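Local coordinates for protein similar to metal-dependent hydrolase (PDB 3ESH), which probably acts as a metal-dependent hydrolase of the metallo-beta-lactamase superfamily, with a substrate that has not been established, at residues A[22-27]-A[211-216]; A[111-116]-A[204-209]; A[138-141]-A[147-150]; A[178-183]-A[233-238]. All coordinates share one frame; numbering follows the deposited sequence.

Overall arrangement
Interaction 2 lies close to the centre of the chain, about 4 Å from it; interactions 1, 3 and 4 are centred about 14 to 17 Å out. Interactions 1 and 2 are buried and 3 and 4 partly buried; a neighbouring subunit comes near all but interaction 2. The chemistry differs: a buried carboxylate and imidazole grouping in interaction 2, a ring pair with a near-straight hydrogen bond in interaction 1, a serine-carboxylate bond in interaction 3, and a weak arginine-amide bond in interaction 4. Segments 204-209 and 211-216 share the loop before helix 226-242, which carries 233-238, and Lys-233 of interaction 4 hydrogen-bonds to His-213 of interaction 1. Interaction 3 touches none of the others.

Interaction 1: residues A[22-27]-A[211-216]; sequences AMFGVV and TAHKNP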
loop_
_atom_site.group_PDB
_atom_site.type_symbol
_atom_site.label_atom_id
_atom_site.label_comp_id
_atom_site.label_asym_id
_atom_site.label_seq_id
_atom_site.Cartn_x
_atom_site.Cartn_y
_atom_site.Cartn_z
ATOM N N ALA A 22 10.733 -28.080 -7.362
ATOM C CA ALA A 22 9.729 -27.024 -7.350
ATOM C C ALA A 22 8.909 -27.048 -6.066
ATOM O O ALA A 22 8.425 -26.003 -5.593
ATOM C CB ALA A 22 8.813 -27.156 -8.565
HETATM N N MSE A 23 8.749 -28.242 -5.503
HETATM C CA MSE A 23 7.984 -28.385 -4.263
HETATM C C MSE A 23 8.796 -28.019 -3.027
HETATM O O MSE A 23 8.231 -27.906 -1.942
HETATM C CB MSE A 23 7.460 -29.814 -4.105
HETATM C CG MSE A 23 6.366 -30.190 -5.052
HETATM SE SE MSE A 23 4.705 -29.219 -4.728
HETATM C CE MSE A 23 4.340 -29.895 -2.998
ATOM N N PHE A 24 10.110 -27.835 -3.180
ATOM C CA PHE A 24 10.953 -27.506 -2.028
ATOM C C PHE A 24 11.771 -26.233 -2.178
ATOM O O PHE A 24 12.562 -25.874 -1.304
ATOM C CB PHE A 24 11.866 -28.686 -1.690
ATOM C CG PHE A 24 11.155 -29.824 -1.020
ATOM C CD1 PHE A 24 10.867 -30.992 -1.712
ATOM C CD2 PHE A 24 10.763 -29.720 0.312
ATOM C CE1 PHE A 24 10.198 -32.043 -1.089
ATOM C CE2 PHE A 24 10.091 -30.758 0.948
ATOM C CZ PHE A 24 9.807 -31.925 0.249
ATOM N N GLY A 25 11.562 -25.557 -3.301
ATOM C CA GLY A 25 12.227 -24.307 -3.563
ATOM C C GLY A 25 13.719 -24.256 -3.302
ATOM O O GLY A 25 14.500 -24.934 -3.958
ATOM N N VAL A 26 14.113 -23.432 -2.337
ATOM C CA VAL A 26 15.516 -23.237 -2.002
ATOM C C VAL A 26 16.224 -24.407 -1.326
ATOM O O VAL A 26 17.446 -24.453 -1.309
ATOM C CB VAL A 26 15.701 -21.996 -1.118
ATOM C CG1 VAL A 26 15.048 -20.793 -1.793
ATOM C CG2 VAL A 26 15.119 -22.238 0.279
ATOM N N VAL A 27 15.473 -25.346 -0.770
ATOM C CA VAL A 27 16.081 -26.486 -0.103
ATOM C C VAL A 27 16.801 -27.382 -1.107
ATOM O O VAL A 27 16.176 -27.933 -2.021
ATOM C CB VAL A 27 15.018 -27.326 0.654
ATOM C CG1 VAL A 27 15.672 -28.526 1.322
ATOM C CG2 VAL A 27 14.331 -26.470 1.696
ATOM N N THR A 211 4.458 -33.217 5.643
ATOM C CA THR A 211 5.191 -33.175 6.897
ATOM C C THR A 211 6.628 -32.727 6.695
ATOM O O THR A 211 7.278 -32.269 7.629
ATOM C CB THR A 211 5.202 -34.541 7.566
ATOM O OG1 THR A 211 5.699 -35.510 6.644
ATOM C CG2 THR A 211 3.796 -34.930 8.015
ATOM N N ALA A 212 7.126 -32.841 5.473
ATOM C CA ALA A 212 8.494 -32.428 5.186
ATOM C C ALA A 212 8.638 -30.906 5.056
ATOM O O ALA A 212 9.754 -30.397 4.966
ATOM C CB ALA A 212 8.990 -33.103 3.918
ATOM N N HIS A 213 7.514 -30.188 5.048
ATOM C CA HIS A 213 7.542 -28.739 4.937
ATOM C C HIS A 213 7.327 -28.023 6.274
ATOM O O HIS A 213 6.981 -26.844 6.306
ATOM C CB HIS A 213 6.492 -28.256 3.936
ATOM C CG HIS A 213 6.764 -28.678 2.525
ATOM N ND1 HIS A 213 6.406 -29.913 2.036
ATOM C CD2 HIS A 213 7.388 -28.034 1.510
ATOM C CE1 HIS A 213 6.796 -30.014 0.775
ATOM N NE2 HIS A 213 7.392 -28.888 0.436
ATOM N N LYS A 214 7.546 -28.731 7.375
ATOM C CA LYS A 214 7.360 -28.132 8.683
ATOM C C LYS A 214 8.262 -26.925 8.933
ATOM O O LYS A 214 7.842 -25.959 9.565
ATOM C CB LYS A 214 7.583 -29.157 9.787
ATOM C CG LYS A 214 7.143 -28.641 11.117
ATOM C CD LYS A 214 7.662 -29.483 12.255
ATOM C CE LYS A 214 7.446 -28.766 13.566
ATOM N NZ LYS A 214 8.222 -29.410 14.664
ATOM N N ASN A 215 9.503 -26.974 8.460
ATOM C CA ASN A 215 10.407 -25.838 8.649
ATOM C C ASN A 215 9.795 -24.650 7.893
ATOM O O ASN A 215 9.573 -24.720 6.688
ATOM C CB ASN A 215 11.790 -26.151 8.082
ATOM C CG ASN A 215 12.802 -25.051 8.365
ATOM O OD1 ASN A 215 12.510 -23.862 8.200
ATOM N ND2 ASN A 215 14.008 -25.446 8.785
ATOM N N PRO A 216 9.532 -23.541 8.591
ATOM C CA PRO A 216 8.943 -22.396 7.901
ATOM C C PRO A 216 9.699 -21.948 6.650
ATOM O O PRO A 216 9.086 -21.430 5.699
ATOM C CB PRO A 216 8.878 -21.329 8.996
ATOM C CG PRO A 216 10.012 -21.679 9.876
ATOM C CD PRO A 216 9.924 -23.185 9.963
#
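Met-23 and Phe-24 meet the imidazole of His-213 in two different ways, one polar and one through ring faces. The polar link is a hydrogen bond from His-213 NE2 to the backbone carbonyl Met-23 O, 2.7 Å long with an N-H...O angle of 163°. The carbonyl oxygen lies close to the imidazole plane, at the ring edge, although the donor stands somewhat out of the carbonyl plane. With Thr-210 OG1 hydrogen-bonded to ND1, both ring nitrogens of His-213 are engaged and the rotation of the imidazole is fixed.

The aromatic contact uses the face of the same imidazole. Its plane is tilted only 1° from that of the Phe-24 ring, but the centroids are 4.4 Å apart and the rings are slid past each other, so overlap is slight. Each CG lies anti to its carbonyl carbon (chi1 -75° in Phe-24), and the side chains cross at about a right angle. Phe-24 CE2 does most of the touching, 3.3 Å from His-213 NE2 and 3.4 Å from His-213 CE1, over the imidazole rim.

The apolar part is smaller: Ala-212 CB reaches the edge of the phenyl ring, 3.9 Å from Phe-24 CZ. Beyond Phe-24 the backbone reverses in a type II' turn, with Gly-25 at positive phi and Val-27 N bonded to Phe-24 O at 3.0 Å.

The contact thus joins the end of helix 20-24 to the loop between strand 199-203 and helix 226-242. Trp-32 meets the Phe-24 ring, and Lys-233 of helix 226-242 hydrogen-bonds through NZ to the carbonyls of His-213 and Asn-215.

Interaction 2: residues A[111-116]-A[204-209]; sequences FDHAAG and MGDIFP
Asp-112 and His-113, in the short helix 111-114, both send their CB atoms toward Asp-206 in the loop after strand 199-203. The helical turn begins with Phe-111, whose carbonyl oxygen, Phe-111 O, accepts a hydrogen bond from Ala-115 N at 3.1 Å. Next comes Asp-112: its CG lies between the backbone N and the carbonyl carbon (chi1 46°), and Asp-112 OD2 is 3.8 Å from Asp-206 OD2. The two carboxylates approach from opposite directions and are nearly coplanar, 7° apart. His-113 follows, its ring standing almost upright to the Asp-206 carboxylate with 82° between the planes; Tyr-250 stacks on this imidazole. Only 86 Å² of surface is buried between the two segments. On the other segment, Asp-206 OD2 has a weak hydrogen bond from His-108 NE2, and its side chain also touches His-185 and His-251. His-108, His-110, Asp-112 and His-113 match the HxHxDH signature of the metallo-beta-lactamase superfamily; with His-185, Asp-206 and His-251 they are consistent with its metal site, probably vacant in this model.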
loop_
_atom_site.group_PDB
_atom_site.type_symbol
_atom_site.label_atom_id
_atom_site.label_comp_id
_atom_site.label_asym_id
_atom_site.label_seq_id
_atom_site.Cartn_x
_atom_site.Cartn_y
_atom_site.Cartn_z
ATOM N N PHE A 111 -5.415 -26.312 -10.002
ATOM C CA PHE A 111 -6.014 -27.514 -10.579
ATOM C C PHE A 111 -5.936 -28.754 -9.691
ATOM O O PHE A 111 -6.879 -29.542 -9.638
ATOM C CB PHE A 111 -5.402 -27.824 -11.952
ATOM C CG PHE A 111 -4.123 -28.607 -11.884
ATOM C CD1 PHE A 111 -2.900 -27.962 -11.756
ATOM C CD2 PHE A 111 -4.146 -29.998 -11.937
ATOM C CE1 PHE A 111 -1.711 -28.692 -11.685
ATOM C CE2 PHE A 111 -2.971 -30.743 -11.868
ATOM C CZ PHE A 111 -1.749 -30.090 -11.742
ATOM N N ASP A 112 -4.819 -28.929 -8.995
ATOM C CA ASP A 112 -4.661 -30.085 -8.126
ATOM C C ASP A 112 -5.714 -30.104 -7.012
ATOM O O ASP A 112 -5.887 -31.108 -6.337
ATOM C CB ASP A 112 -3.235 -30.127 -7.537
ATOM C CG ASP A 112 -2.767 -28.776 -6.998
ATOM O OD1 ASP A 112 -2.867 -27.767 -7.735
ATOM O OD2 ASP A 112 -2.274 -28.723 -5.830
ATOM N N HIS A 113 -6.437 -29.005 -6.845
ATOM C CA HIS A 113 -7.464 -28.914 -5.806
ATOM C C HIS A 113 -8.887 -28.705 -6.335
ATOM O O HIS A 113 -9.849 -29.131 -5.702
ATOM C CB HIS A 113 -7.159 -27.759 -4.829
ATOM C CG HIS A 113 -5.925 -27.961 -3.992
ATOM N ND1 HIS A 113 -4.662 -28.094 -4.534
ATOM C CD2 HIS A 113 -5.764 -28.046 -2.652
ATOM C CE1 HIS A 113 -3.776 -28.255 -3.565
ATOM N NE2 HIS A 113 -4.419 -28.231 -2.413
ATOM N N ALA A 114 -9.015 -28.067 -7.495
ATOM C CA ALA A 114 -10.334 -27.757 -8.042
ATOM C C ALA A 114 -10.826 -28.520 -9.274
ATOM O O ALA A 114 -11.992 -28.410 -9.638
ATOM C CB ALA A 114 -10.409 -26.266 -8.309
ATOM N N ALA A 115 -9.963 -29.299 -9.912
ATOM C CA ALA A 115 -10.392 -30.040 -11.101
ATOM C C ALA A 115 -11.584 -30.965 -10.857
ATOM O O ALA A 115 -12.434 -31.142 -11.735
ATOM C CB ALA A 115 -9.242 -30.830 -11.669
ATOM N N GLY A 116 -11.648 -31.551 -9.668
ATOM C CA GLY A 116 -12.736 -32.460 -9.353
ATOM C C GLY A 116 -14.030 -31.785 -8.932
ATOM O O GLY A 116 -14.909 -32.438 -8.379
HETATM N N MSE A 204 -3.476 -26.594 6.882
HETATM C CA MSE A 204 -2.850 -25.388 6.363
HETATM C C MSE A 204 -2.658 -25.371 4.846
HETATM O O MSE A 204 -1.860 -24.595 4.322
HETATM C CB MSE A 204 -1.533 -25.144 7.101
HETATM C CG MSE A 204 -1.795 -24.508 8.440
HETATM SE SE MSE A 204 -0.280 -24.462 9.554
HETATM C CE MSE A 204 0.770 -23.245 8.540
ATOM N N GLY A 205 -3.417 -26.212 4.139
ATOM C CA GLY A 205 -3.307 -26.244 2.691
ATOM C C GLY A 205 -1.875 -26.278 2.166
ATOM O O GLY A 205 -1.000 -26.877 2.779
ATOM N N ASP A 206 -1.632 -25.619 1.034
ATOM C CA ASP A 206 -0.304 -25.629 0.435
ATOM C C ASP A 206 0.732 -24.721 1.094
ATOM O O ASP A 206 1.774 -24.432 0.517
ATOM C CB ASP A 206 -0.400 -25.324 -1.061
ATOM C CG ASP A 206 -0.931 -26.499 -1.856
ATOM O OD1 ASP A 206 -1.047 -27.602 -1.281
ATOM O OD2 ASP A 206 -1.229 -26.337 -3.060
ATOM N N ILE A 207 0.439 -24.284 2.310
ATOM C CA ILE A 207 1.356 -23.448 3.059
ATOM C C ILE A 207 2.085 -24.405 4.030
ATOM O O ILE A 207 3.027 -24.025 4.723
ATOM C CB ILE A 207 0.583 -22.290 3.788
ATOM C CG1 ILE A 207 1.246 -20.962 3.464
ATOM C CG2 ILE A 207 0.577 -22.480 5.288
ATOM C CD1 ILE A 207 1.423 -20.722 1.991
ATOM N N PHE A 208 1.637 -25.660 4.034
ATOM C CA PHE A 208 2.211 -26.744 4.830
ATOM C C PHE A 208 1.735 -28.008 4.106
ATOM O O PHE A 208 0.971 -28.802 4.652
ATOM C CB PHE A 208 1.671 -26.707 6.263
ATOM C CG PHE A 208 2.432 -27.594 7.233
ATOM C CD1 PHE A 208 2.066 -27.647 8.578
ATOM C CD2 PHE A 208 3.514 -28.369 6.808
ATOM C CE1 PHE A 208 2.764 -28.453 9.488
ATOM C CE2 PHE A 208 4.216 -29.173 7.706
ATOM C CZ PHE A 208 3.837 -29.215 9.050
ATOM N N PRO A 209 2.191 -28.203 2.855
ATOM C CA PRO A 209 1.853 -29.325 1.970
ATOM C C PRO A 209 2.003 -30.718 2.560
ATOM O O PRO A 209 1.058 -31.506 2.564
ATOM C CB PRO A 209 2.778 -29.121 0.772
ATOM C CG PRO A 209 3.116 -27.676 0.819
ATOM C CD PRO A 209 3.301 -27.430 2.282
#

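Interaction 3: residues A[138-141]-A[147-150]; sequences WHEF and RSKS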
loop_
_atom_site.group_PDB
_atom_site.type_symbol
_atom_site.label_atom_id
_atom_site.label_comp_id
_atom_site.label_asym_id
_atom_site.label_seq_id
_atom_site.Cartn_x
_atom_site.Cartn_y
_atom_site.Cartn_z
ATOM N N TRP A 138 -10.710 -16.322 -5.871
ATOM C CA TRP A 138 -11.697 -16.496 -6.931
ATOM C C TRP A 138 -11.457 -15.540 -8.105
ATOM O O TRP A 138 -11.520 -15.944 -9.278
ATOM C CB TRP A 138 -13.094 -16.298 -6.351
ATOM C CG TRP A 138 -14.156 -16.391 -7.357
ATOM C CD1 TRP A 138 -14.873 -15.355 -7.890
ATOM C CD2 TRP A 138 -14.567 -17.571 -8.069
ATOM N NE1 TRP A 138 -15.691 -15.818 -8.898
ATOM C CE2 TRP A 138 -15.522 -17.169 -9.028
ATOM C CE3 TRP A 138 -14.215 -18.927 -7.989
ATOM C CZ2 TRP A 138 -16.128 -18.075 -9.903
ATOM C CZ3 TRP A 138 -14.817 -19.830 -8.861
ATOM C CH2 TRP A 138 -15.761 -19.398 -9.808
ATOM N N HIS A 139 -11.178 -14.275 -7.781
ATOM C CA HIS A 139 -10.912 -13.242 -8.796
ATOM C C HIS A 139 -9.740 -13.624 -9.693
ATOM O O HIS A 139 -9.782 -13.430 -10.910
ATOM C CB HIS A 139 -10.595 -11.893 -8.145
ATOM C CG HIS A 139 -11.780 -11.202 -7.553
ATOM N ND1 HIS A 139 -11.676 -10.030 -6.831
ATOM C CD2 HIS A 139 -13.103 -11.504 -7.589
ATOM C CE1 HIS A 139 -12.879 -9.639 -6.450
ATOM N NE2 HIS A 139 -13.759 -10.516 -6.897
ATOM N N GLU A 140 -8.682 -14.159 -9.095
ATOM C CA GLU A 140 -7.540 -14.547 -9.900
ATOM C C GLU A 140 -7.848 -15.846 -10.645
ATOM O O GLU A 140 -7.375 -16.070 -11.759
ATOM C CB GLU A 140 -6.277 -14.699 -9.037
ATOM C CG GLU A 140 -5.096 -15.216 -9.853
ATOM C CD GLU A 140 -3.753 -15.087 -9.150
ATOM O OE1 GLU A 140 -3.724 -15.086 -7.904
ATOM O OE2 GLU A 140 -2.724 -15.006 -9.860
ATOM N N PHE A 141 -8.646 -16.701 -10.025
ATOM C CA PHE A 141 -9.004 -17.960 -10.652
ATOM C C PHE A 141 -9.660 -17.725 -12.024
ATOM O O PHE A 141 -9.381 -18.450 -12.981
ATOM C CB PHE A 141 -9.959 -18.748 -9.757
ATOM C CG PHE A 141 -10.639 -19.872 -10.464
ATOM C CD1 PHE A 141 -9.899 -20.946 -10.948
ATOM C CD2 PHE A 141 -12.014 -19.842 -10.682
ATOM C CE1 PHE A 141 -10.518 -21.983 -11.643
ATOM C CE2 PHE A 141 -12.647 -20.874 -11.379
ATOM C CZ PHE A 141 -11.901 -21.946 -11.860
ATOM N N ARG A 147 1.480 -16.426 -15.276
ATOM C CA ARG A 147 2.033 -17.470 -14.439
ATOM C C ARG A 147 0.963 -18.378 -13.821
ATOM O O ARG A 147 1.094 -19.594 -13.883
ATOM C CB ARG A 147 2.914 -16.874 -13.326
ATOM C CG ARG A 147 3.158 -17.835 -12.176
ATOM C CD ARG A 147 4.386 -17.471 -11.358
ATOM N NE ARG A 147 4.362 -18.087 -10.034
ATOM C CZ ARG A 147 5.443 -18.492 -9.378
ATOM N NH1 ARG A 147 6.639 -18.349 -9.937
ATOM N NH2 ARG A 147 5.329 -19.020 -8.158
ATOM N N SER A 148 -0.083 -17.815 -13.221
ATOM C CA SER A 148 -1.112 -18.645 -12.587
ATOM C C SER A 148 -2.064 -19.287 -13.593
ATOM O O SER A 148 -2.936 -20.073 -13.239
ATOM C CB SER A 148 -1.908 -17.848 -11.534
ATOM O OG SER A 148 -2.530 -16.697 -12.067
ATOM N N LYS A 149 -1.861 -18.939 -14.855
ATOM C CA LYS A 149 -2.652 -19.448 -15.958
ATOM C C LYS A 149 -2.429 -20.955 -16.017
ATOM O O LYS A 149 -3.359 -21.734 -16.257
ATOM C CB LYS A 149 -2.167 -18.795 -17.248
ATOM C CG LYS A 149 -2.738 -19.353 -18.521
ATOM C CD LYS A 149 -1.743 -19.191 -19.662
ATOM C CE LYS A 149 -1.301 -17.735 -19.836
ATOM N NZ LYS A 149 -0.282 -17.544 -20.922
ATOM N N SER A 150 -1.184 -21.360 -15.778
ATOM C CA SER A 150 -0.827 -22.775 -15.807
ATOM C C SER A 150 -1.608 -23.661 -14.817
ATOM O O SER A 150 -1.730 -24.858 -15.043
ATOM C CB SER A 150 0.685 -22.947 -15.612
ATOM O OG SER A 150 1.100 -22.448 -14.362
#
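Glu-140 reaches across to Ser-148 with its carboxylate, spanning two backbones whose nearest CA atoms, those of the same two residues, are 8.1 Å apart. From CB the side chain leaves with CG trans to the backbone N (chi1 175°) and then continues extended, which carries the acid away from the helix toward the loop. CG is the first atom to come near the serine, 3.7 Å from Ser-148 OG; the carboxylate carbon CD follows at 3.5 Å from the same oxygen. At the tip, Glu-140 OE2 accepts a hydrogen bond of 2.8 Å from Ser-148 OG. The hydroxyl meets OE2 from above the carboxylate plane, 38° out of it; Ser-148 CB, one bond behind the donor, is 3.4 Å from Glu-140 OE2 as a consequence.

Helix 135-142 belongs to a beta-alpha-beta crossover between strands 130-134 and 164-167, parallel neighbours in one of the two large sheets, and the bond ties its last turn to the long return loop. Ser-148 OG is engaged a second time, by Asn-145 N, so two hydrogen bonds grip the buried hydroxyl.

The loop is also held locally and from outside: Ser-150 OG donates to Arg-147 O at 2.9 Å, nearly in line with the carbonyl at 171°, and Arg-147 NE forms a salt bridge with Asp-224. On the helix, His-139 NE2 hydrogen-bonds Glu-234 OE1 of a neighbouring subunit.

Interaction 4: residues A[178-183]-A[233-238]; sequences KMQHSG and KERMIP
Gln-180, in the extended backbone of strand 177-181, faces Arg-235 and Met-236 of helix 226-242, whose hydrogen bonding is interrupted at Pro-238, where the backbone N makes no bond to the preceding turn. In the glutamine, chi1 of -178° turns CG anti to N and the chain stays extended to the amide, so that OE1 can span the gap to the helix. There Arg-235 NH2 donates a weak hydrogen bond to Gln-180 OE1, 3.4 Å long with an N-H...O angle of only 131°. The oxygen sits at the edge of the guanidinium, near its plane, and the amide is turned 45° from that plane. Methyl CE of Met-236, a selenomethionine, comes from the same helix to 4.0 Å from Gln-180 OE1.

Helix 226-242 forms part of the beta-alpha-beta crossover from strand 199-203 to its parallel neighbour 246-248, in keeping with the layered alpha/beta fold of the metallo-beta-lactamase superfamily. Met-236 faces that sheet, touching Ile-191 of strand 190-196 and Met-204.

The polar end of Arg-235 has stronger partners than Gln-180: NH1 makes salt bridges with Glu-232 of its own chain, one turn back in the helix, and with Glu-168 OE2 of a neighbouring subunit.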
loop_
_atom_site.group_PDB
_atom_site.type_symbol
_atom_site.label_atom_id
_atom_site.label_comp_id
_atom_site.label_asym_id
_atom_site.label_seq_id
_atom_site.Cartn_x
_atom_site.Cartn_y
_atom_site.Cartn_z
ATOM N N LYS A 178 -13.582 -22.942 10.901
ATOM C CA LYS A 178 -13.189 -21.561 10.609
ATOM C C LYS A 178 -12.165 -21.408 9.481
ATOM O O LYS A 178 -11.052 -21.923 9.563
ATOM C CB LYS A 178 -12.650 -20.886 11.879
ATOM C CG LYS A 178 -13.613 -20.959 13.073
ATOM C CD LYS A 178 -13.159 -20.094 14.241
ATOM C CE LYS A 178 -14.109 -20.229 15.437
ATOM N NZ LYS A 178 -13.782 -19.330 16.588
HETATM N N MSE A 179 -12.554 -20.699 8.428
HETATM C CA MSE A 179 -11.667 -20.460 7.288
HETATM C C MSE A 179 -10.914 -19.163 7.523
HETATM O O MSE A 179 -11.466 -18.221 8.089
HETATM C CB MSE A 179 -12.484 -20.356 6.008
HETATM C CG MSE A 179 -13.242 -21.607 5.760
HETATM SE SE MSE A 179 -14.361 -21.366 4.239
HETATM C CE MSE A 179 -13.142 -21.859 2.903
ATOM N N GLN A 180 -9.665 -19.099 7.080
ATOM C CA GLN A 180 -8.864 -17.894 7.298
ATOM C C GLN A 180 -7.837 -17.587 6.202
ATOM O O GLN A 180 -6.934 -18.375 5.922
ATOM C CB GLN A 180 -8.171 -18.013 8.652
ATOM C CG GLN A 180 -7.342 -16.825 9.034
ATOM C CD GLN A 180 -6.693 -17.007 10.393
ATOM O OE1 GLN A 180 -5.678 -16.373 10.701
ATOM N NE2 GLN A 180 -7.281 -17.873 11.221
ATOM N N HIS A 181 -7.989 -16.423 5.593
ATOM C CA HIS A 181 -7.111 -15.960 4.517
ATOM C C HIS A 181 -5.653 -15.919 4.966
ATOM O O HIS A 181 -5.308 -15.169 5.868
ATOM C CB HIS A 181 -7.557 -14.556 4.075
ATOM C CG HIS A 181 -6.781 -14.000 2.919
ATOM N ND1 HIS A 181 -6.378 -14.768 1.853
ATOM C CD2 HIS A 181 -6.415 -12.729 2.630
ATOM C CE1 HIS A 181 -5.797 -13.995 0.950
ATOM N NE2 HIS A 181 -5.809 -12.754 1.397
ATOM N N SER A 182 -4.796 -16.721 4.338
ATOM C CA SER A 182 -3.389 -16.747 4.716
ATOM C C SER A 182 -2.496 -16.113 3.668
ATOM O O SER A 182 -1.539 -15.426 4.002
ATOM C CB SER A 182 -2.902 -18.177 4.964
ATOM O OG SER A 182 -2.597 -18.840 3.759
ATOM N N GLY A 183 -2.811 -16.332 2.402
ATOM C CA GLY A 183 -1.987 -15.786 1.350
ATOM C C GLY A 183 -0.731 -16.618 1.289
ATOM O O GLY A 183 -0.675 -17.691 1.877
ATOM N N LYS A 233 3.664 -19.387 8.378
ATOM C CA LYS A 233 4.187 -20.618 8.957
ATOM C C LYS A 233 4.947 -20.342 10.252
ATOM O O LYS A 233 4.802 -21.084 11.223
ATOM C CB LYS A 233 5.117 -21.325 7.958
ATOM C CG LYS A 233 4.403 -21.874 6.723
ATOM C CD LYS A 233 5.370 -22.480 5.724
ATOM C CE LYS A 233 5.970 -23.761 6.238
ATOM N NZ LYS A 233 6.940 -24.303 5.247
ATOM N N GLU A 234 5.753 -19.280 10.265
ATOM C CA GLU A 234 6.530 -18.925 11.454
ATOM C C GLU A 234 5.644 -18.728 12.680
ATOM O O GLU A 234 6.032 -19.086 13.790
ATOM C CB GLU A 234 7.343 -17.650 11.210
ATOM C CG GLU A 234 7.974 -17.083 12.479
ATOM C CD GLU A 234 8.703 -15.761 12.257
ATOM O OE1 GLU A 234 8.071 -14.815 11.748
ATOM O OE2 GLU A 234 9.903 -15.667 12.597
ATOM N N ARG A 235 4.446 -18.189 12.482
ATOM C CA ARG A 235 3.568 -17.943 13.609
ATOM C C ARG A 235 2.511 -19.010 13.882
ATOM O O ARG A 235 2.270 -19.358 15.036
ATOM C CB ARG A 235 2.903 -16.569 13.465
ATOM C CG ARG A 235 1.405 -16.629 13.280
ATOM C CD ARG A 235 0.750 -15.271 13.404
ATOM N NE ARG A 235 -0.692 -15.407 13.262
ATOM C CZ ARG A 235 -1.313 -15.673 12.118
ATOM N NH1 ARG A 235 -0.610 -15.822 10.998
ATOM N NH2 ARG A 235 -2.633 -15.819 12.098
HETATM N N MSE A 236 1.882 -19.534 12.836
HETATM C CA MSE A 236 0.841 -20.550 13.002
HETATM C C MSE A 236 1.319 -21.865 13.606
HETATM O O MSE A 236 0.807 -22.294 14.641
HETATM C CB MSE A 236 0.166 -20.854 11.666
HETATM C CG MSE A 236 -0.476 -19.654 11.050
HETATM SE SE MSE A 236 -1.353 -20.198 9.417
HETATM C CE MSE A 236 -2.823 -19.022 9.610
ATOM N N ILE A 237 2.291 -22.511 12.961
ATOM C CA ILE A 237 2.798 -23.800 13.424
ATOM C C ILE A 237 3.156 -23.868 14.913
ATOM O O ILE A 237 2.706 -24.773 15.615
ATOM C CB ILE A 237 3.980 -24.257 12.534
ATOM C CG1 ILE A 237 3.461 -24.481 11.112
ATOM C CG2 ILE A 237 4.596 -25.537 13.065
ATOM C CD1 ILE A 237 4.519 -24.870 10.090
ATOM N N PRO A 238 3.959 -22.919 15.420
ATOM C CA PRO A 238 4.292 -22.986 16.847
ATOM C C PRO A 238 3.038 -22.868 17.731
ATOM O O PRO A 238 2.934 -23.512 18.773
ATOM C CB PRO A 238 5.246 -21.804 17.034
ATOM C CG PRO A 238 5.935 -21.719 15.701
ATOM C CD PRO A 238 4.784 -21.910 14.734
#